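PDB 1EZW: 5,10-methylenetetrahydromethanopterin reductase, which catalyses the reversible reduction of methylenetetrahydromethanopterin to methyltetrahydromethanopterin with reduced coenzyme F420, a step of methanogenesis from carbon dioxide. Local coordinates for residues I181-A186 against E204-K209. Sequence-based numbering, arbitrary orientation. Where two conformers were deposited one is given.
Sequences IMLKTA and EVAVPK
L183 reaches across to the second helix with both methyls of its forked end resting against the methyl of A206: CD1 lies 3.7 Å from A206 CB and CD2 3.9 Å from that same atom. With CG beside its own backbone N (chi1 -72°), the leucine extends its branch toward A206, while its root packs against K209, L183 CB lying 4.1 Å from K209 CB. K209 begins by pointing at the first helix, but in the conformer given its chain bends at chi2 (-63°) and leads the amine away, toward a long, weak ion pair with E212. The carbonyl O of K209 faces the turn at K184 and receives a CA-H···O contact, K184 CA to K209 O 3.6 Å. CB and CG of K184 lie near the same oxygen, at 4.0 and 4.1 Å from K209 O. The K184 chain then leads outward to a salt bridge with E216, farther along the second helix. No hydrogen bond joins the two segments, whose axes come within 8.8 Å and cross at -47°. I210 also touches L183, extending the apolar side of the contact. Helices 180-189 and 200-216 follow strands 173-176 and 192-196, so this is the packing of successive outer helices in the TIM barrel of this luciferase-like monooxygenase family member.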
loop_
_atom_site.group_PDB
_atom_site.type_symbol
_atom_site.label_atom_id
_atom_site.label_comp_id
_atom_site.label_asym_id
_atom_site.label_seq_id
_atom_site.Cartn_x
_atom_site.Cartn_y
_atom_site.Cartn_z
ATOM N N ILE A 181 -14.257 15.225 -36.250
ATOM C CA ILE A 181 -14.595 16.265 -35.287
ATOM C C ILE A 181 -13.799 16.083 -33.989
ATOM O O ILE A 181 -13.234 17.040 -33.454
ATOM C CB ILE A 181 -16.103 16.261 -34.949
ATOM C CG1 ILE A 181 -16.921 16.448 -36.225
ATOM C CG2 ILE A 181 -16.414 17.397 -33.957
ATOM C CD1 ILE A 181 -18.403 16.192 -36.006
ATOM N N MET A 182 -13.757 14.860 -33.474
ATOM C CA MET A 182 -13.000 14.639 -32.245
ATOM C C MET A 182 -11.508 14.826 -32.449
ATOM O O MET A 182 -10.809 15.347 -31.580
ATOM C CB MET A 182 -13.291 13.237 -31.703
ATOM C CG MET A 182 -14.671 13.120 -31.131
ATOM S SD MET A 182 -14.878 14.197 -29.671
ATOM C CE MET A 182 -16.472 13.833 -29.305
ATOM N N LEU A 183 -10.991 14.400 -33.597
ATOM C CA LEU A 183 -9.565 14.565 -33.866
ATOM C C LEU A 183 -9.192 16.027 -33.935
ATOM O O LEU A 183 -8.174 16.439 -33.409
ATOM C CB LEU A 183 -9.167 13.875 -35.182
ATOM C CG LEU A 183 -9.134 12.334 -35.180
ATOM C CD1 LEU A 183 -9.053 11.834 -36.636
ATOM C CD2 LEU A 183 -7.896 11.835 -34.382
ATOM N N LYS A 184 -10.021 16.822 -34.609
ATOM C CA LYS A 184 -9.719 18.242 -34.703
ATOM C C LYS A 184 -9.809 18.929 -33.314
ATOM O O LYS A 184 -8.963 19.742 -32.935
ATOM C CB LYS A 184 -10.701 18.873 -35.699
ATOM C CG LYS A 184 -10.294 20.229 -36.146
ATOM C CD LYS A 184 -11.274 20.725 -37.234
ATOM C CE LYS A 184 -10.834 22.085 -37.756
ATOM N NZ LYS A 184 -10.665 23.004 -36.607
ATOM N N THR A 185 -10.832 18.566 -32.550
ATOM C CA THR A 185 -10.998 19.136 -31.208
ATOM C C THR A 185 -9.791 18.792 -30.319
ATOM O O THR A 185 -9.308 19.615 -29.549
ATOM C CB THR A 185 -12.289 18.581 -30.559
ATOM O OG1 THR A 185 -13.406 18.927 -31.401
ATOM C CG2 THR A 185 -12.505 19.177 -29.131
ATOM N N ALA A 186 -9.318 17.557 -30.427
ATOM C CA ALA A 186 -8.182 17.129 -29.623
ATOM C C ALA A 186 -6.930 17.931 -30.014
ATOM O O ALA A 186 -6.160 18.341 -29.172
ATOM C CB ALA A 186 -7.968 15.602 -29.808
ATOM N N GLU A 204 -2.129 8.147 -41.008
ATOM C CA GLU A 204 -1.923 9.041 -42.149
ATOM C C GLU A 204 -3.212 9.833 -42.359
ATOM O O GLU A 204 -3.193 10.945 -42.870
ATOM C CB GLU A 204 -1.547 8.213 -43.389
ATOM C CG GLU A 204 -0.146 7.630 -43.208
ATOM C CD GLU A 204 0.229 6.571 -44.234
ATOM O OE1 GLU A 204 -0.669 6.034 -44.904
ATOM O OE2 GLU A 204 1.439 6.251 -44.336
ATOM N N VAL A 205 -4.329 9.252 -41.943
ATOM C CA VAL A 205 -5.628 9.890 -42.045
ATOM C C VAL A 205 -5.861 10.773 -40.815
ATOM O O VAL A 205 -6.245 11.936 -40.922
ATOM C CB VAL A 205 -6.751 8.833 -42.094
ATOM C CG1 VAL A 205 -8.116 9.483 -41.838
ATOM C CG2 VAL A 205 -6.736 8.118 -43.464
ATOM N N ALA A 206 -5.577 10.232 -39.637
ATOM C CA ALA A 206 -5.840 10.980 -38.414
ATOM C C ALA A 206 -4.953 12.153 -38.083
ATOM O O ALA A 206 -5.459 13.191 -37.615
ATOM C CB ALA A 206 -5.873 10.002 -37.189
ATOM N N VAL A 207 -3.641 12.024 -38.295
ATOM C CA VAL A 207 -2.726 13.077 -37.913
ATOM C C VAL A 207 -2.976 14.423 -38.582
ATOM O O VAL A 207 -2.899 15.453 -37.916
ATOM C CB VAL A 207 -1.247 12.608 -38.024
ATOM C CG1 VAL A 207 -0.281 13.722 -37.744
ATOM C CG2 VAL A 207 -1.015 11.496 -36.958
ATOM N N PRO A 208 -3.222 14.446 -39.908
ATOM C CA PRO A 208 -3.488 15.751 -40.539
ATOM C C PRO A 208 -4.688 16.480 -39.890
ATOM O O PRO A 208 -4.709 17.710 -39.823
ATOM C CB PRO A 208 -3.757 15.368 -42.005
ATOM C CG PRO A 208 -2.815 14.187 -42.182
ATOM C CD PRO A 208 -3.189 13.382 -40.919
ATOM N N LYS A 209 -5.680 15.729 -39.432
ATOM C CA LYS A 209 -6.825 16.359 -38.799
ATOM C C LYS A 209 -6.501 16.876 -37.411
ATOM O O LYS A 209 -7.007 17.922 -37.004
ATOM C CB LYS A 209 -8.022 15.419 -38.802
ATOM C CG LYS A 209 -8.843 15.585 -40.081
ATOM C CD LYS A 209 -9.415 17.015 -40.145
ATOM C CE LYS A 209 -10.305 17.260 -41.374
ATOM N NZ LYS A 209 -9.550 17.118 -42.645
#